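PDB 6GRL: beta-hydroxyacid dehydrogenase, 3-hydroxyisobutyrate dehydrogenase from Saccharomonospora xinjiangensis XJ-54, which probably binds NADP and acts as an S-selective imine reductase, an oxidoreductase that uses the cofactor to reduce imines, including in reductive amination. Local coordinates for residues A[24-29]-A[80-85]. Sequence-based numbering, arbitrary orientation. Where two conformers were deposited one is given.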
ATOM      1  N   THR A  24     -17.994   8.122 -12.750  1.00  7.84           N
ATOM      2  CA  THR A  24     -17.671   9.467 -12.299  1.00  7.45           C
ATOM      3  C   THR A  24     -16.338   9.425 -11.566  1.00  7.19           C
ATOM      4  O   THR A  24     -16.121   8.545 -10.726  1.00  8.04           O
ATOM      5  CB  THR A  24     -18.763  10.023 -11.384  1.00  8.63           C
ATOM      6  OG1 THR A  24     -19.937  10.301 -12.154  1.00  9.95           O
ATOM      7  CG2 THR A  24     -18.293  11.305 -10.698  1.00  6.98           C
ATOM      8  N   VAL A  25     -15.446  10.358 -11.892  1.00  7.49           N
ATOM      9  CA  VAL A  25     -14.157  10.489 -11.219  1.00  6.96           C
ATOM     10  C   VAL A  25     -14.123  11.845 -10.528  1.00  6.02           C
ATOM     11  O   VAL A  25     -14.243  12.886 -11.186  1.00  8.17           O
ATOM     12  CB  VAL A  25     -12.977  10.345 -12.192  1.00  8.44           C
ATOM     13  CG1 VAL A  25     -11.659  10.528 -11.452  1.00 11.11           C
ATOM     14  CG2 VAL A  25     -13.019   8.991 -12.879  1.00  9.82           C
ATOM     15  N   LEU A  26     -13.961  11.831  -9.207  1.00  8.78           N
ATOM     16  CA  LEU A  26     -13.808  13.048  -8.416  1.00  8.76           C
ATOM     17  C   LEU A  26     -12.331  13.227  -8.090  1.00  7.99           C
ATOM     18  O   LEU A  26     -11.752  12.432  -7.344  1.00  8.73           O
ATOM     19  CB  LEU A  26     -14.636  12.979  -7.135  1.00  8.43           C
ATOM     20  CG  LEU A  26     -16.139  12.764  -7.282  1.00  7.95           C
ATOM     21  CD1 LEU A  26     -16.794  12.697  -5.913  1.00 10.67           C
ATOM     22  CD2 LEU A  26     -16.753  13.873  -8.122  1.00  8.54           C
ATOM     23  N   GLY A  27     -11.728  14.275  -8.644  1.00  9.74           N
ATOM     24  CA  GLY A  27     -10.325  14.551  -8.414  1.00  9.01           C
ATOM     25  C   GLY A  27      -9.486  14.336  -9.653  1.00  9.34           C
ATOM     26  O   GLY A  27      -9.413  13.219 -10.175  1.00  9.19           O
ATOM     27  N   LEU A  28      -8.845  15.396 -10.136  1.00  9.76           N
ATOM     28  CA  LEU A  28      -8.066  15.338 -11.365  1.00  8.82           C
ATOM     29  C   LEU A  28      -6.630  15.787 -11.132  1.00 11.83           C
ATOM     30  O   LEU A  28      -6.051  16.527 -11.932  1.00 15.70           O
ATOM     31  CB  LEU A  28      -8.724  16.166 -12.464  1.00  9.64           C
ATOM     32  CG  LEU A  28     -10.035  15.580 -12.990  1.00  9.25           C
ATOM     33  CD1 LEU A  28     -10.591  16.449 -14.098  1.00 13.43           C
ATOM     34  CD2 LEU A  28      -9.847  14.144 -13.471  1.00 12.28           C
ATOM     35  N   GLY A  29      -6.036  15.338 -10.031  1.00 10.48           N
ATOM     36  CA  GLY A  29      -4.602  15.402  -9.886  1.00 11.43           C
ATOM     37  C   GLY A  29      -3.943  14.459 -10.879  1.00 13.61           C
ATOM     38  O   GLY A  29      -4.570  13.924 -11.794  1.00 13.59           O
ATOM     39  N   VAL A  80     -18.878   5.680  -8.739  1.00  6.70           N
ATOM     40  CA  VAL A  80     -18.181   6.918  -8.392  1.00  7.38           C
ATOM     41  C   VAL A  80     -16.811   6.560  -7.833  1.00  9.29           C
ATOM     42  O   VAL A  80     -16.713   5.857  -6.820  1.00 10.16           O
ATOM     43  CB  VAL A  80     -18.973   7.760  -7.380  1.00  9.55           C
ATOM     44  CG1 VAL A  80     -18.206   9.028  -7.024  1.00  9.31           C
ATOM     45  CG2 VAL A  80     -20.349   8.099  -7.927  1.00  9.91           C
ATOM     46  N   VAL A  81     -15.760   7.060  -8.479  1.00  6.51           N
ATOM     47  CA  VAL A  81     -14.379   6.824  -8.068  1.00  7.38           C
ATOM     48  C   VAL A  81     -13.826   8.119  -7.490  1.00 11.62           C
ATOM     49  O   VAL A  81     -13.903   9.175  -8.130  1.00 10.63           O
ATOM     50  CB  VAL A  81     -13.520   6.333  -9.244  1.00  9.09           C
ATOM     51  CG1 VAL A  81     -12.091   6.081  -8.788  1.00 12.63           C
ATOM     52  CG2 VAL A  81     -14.124   5.082  -9.854  1.00 12.16           C
ATOM     53  N   VAL A  82     -13.270   8.039  -6.283  1.00  9.31           N
ATOM     54  CA  VAL A  82     -12.744   9.197  -5.566  1.00  7.45           C
ATOM     55  C   VAL A  82     -11.226   9.088  -5.529  1.00 10.67           C
ATOM     56  O   VAL A  82     -10.677   8.144  -4.947  1.00 13.11           O
ATOM     57  CB  VAL A  82     -13.320   9.293  -4.146  1.00 10.14           C
ATOM     58  CG1 VAL A  82     -12.893  10.597  -3.479  1.00 10.84           C
ATOM     59  CG2 VAL A  82     -14.835   9.168  -4.177  1.00 12.29           C
ATOM     60  N   CYS A  83     -10.541  10.057  -6.150  1.00  9.39           N
ATOM     61  CA  CYS A  83      -9.077  10.098  -6.174  0.67 12.21           C
ATOM     62  C   CYS A  83      -8.646  11.543  -5.904  1.00 10.57           C
ATOM     63  O   CYS A  83      -8.380  12.320  -6.824  1.00 12.33           O
ATOM     64  CB  CYS A  83      -8.530   9.580  -7.501  0.67 15.10           C
ATOM     65  SG  CYS A  83      -6.772   9.185  -7.459  0.67 17.30           S
ATOM     66  N   LEU A  84      -8.570  11.895  -4.629  1.00 12.33           N
ATOM     67  CA  LEU A  84      -8.217  13.238  -4.205  1.00 12.30           C
ATOM     68  C   LEU A  84      -6.852  13.229  -3.519  1.00 14.12           C
ATOM     69  O   LEU A  84      -6.128  12.226  -3.538  1.00 16.14           O
ATOM     70  CB  LEU A  84      -9.319  13.798  -3.304  1.00 12.36           C
ATOM     71  CG  LEU A  84     -10.663  13.981  -4.013  1.00 11.33           C
ATOM     72  CD1 LEU A  84     -11.801  14.058  -3.011  1.00 15.58           C
ATOM     73  CD2 LEU A  84     -10.639  15.224  -4.892  1.00 11.69           C
ATOM     74  N   LEU A  85      -6.497  14.361  -2.909  1.00 13.79           N
ATOM     75  CA  LEU A  85      -5.161  14.511  -2.345  1.00 19.84           C
ATOM     76  C   LEU A  85      -4.983  13.648  -1.101  1.00 20.48           C
ATOM     77  O   LEU A  85      -4.031  12.864  -1.007  1.00 25.70           O
ATOM     78  CB  LEU A  85      -4.891  15.981  -2.026  1.00 22.00           C
ATOM     79  CG  LEU A  85      -3.512  16.292  -1.444  1.00 25.38           C
ATOM     80  CD1 LEU A  85      -2.418  15.854  -2.406  1.00 27.01           C
ATOM     81  CD2 LEU A  85      -3.387  17.774  -1.122  1.00 26.32           C
TER
HETATM   82  O   HOH W   1      -6.791  14.234  -7.531  1.00 17.12           O
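T24, V25 and L26 pair in parallel register with V80, V81 and V82, joining strands 23-26 and 79-82 as central neighbours in the sheet of a Rossmann-type nucleotide-binding domain. Three backbone bonds define the register: V81 N gives its hydrogen to T24 O at 2.7 Å, L26 N to V81 O at 2.9 Å, and C83 N to L26 O at 2.9 Å. Their N-H...O angles, all above 165°, show a ladder with little distortion, and the axes of the short strand segments are inclined by 20°.

On the face carrying T24, L26, V80 and V82, the L26 side chain slants across that of V80, bringing CD1 to 4.1 Å from V80 CG1. L26 CG lies anti to its own carbonyl carbon (chi1 -58°), and the extended chi2 carries CD1 to that methyl. V82 and L84 continue this apolar layer onto helix 87-95. V25 and V81 occupy the other face, against helix 30-41.

Beyond the ladder, G27 CA makes a CA-H...O contact with C83 O at 3.4 Å, while L84 CD2 packs 3.6 Å from the same G27 CA. The positive phi of G27 fits G27 and G29 as the first two glycines of a probable GxGxxG dinucleotide-binding turn, with G29 at the N-cap of helix 30-41. Within that turn L28 N is hydrogen-bonded to N50 OD1. Past the ladder the two segments are bridged by one water, which accepts from G29 N at 2.8 Å and donates to C83 O at 2.6 Å.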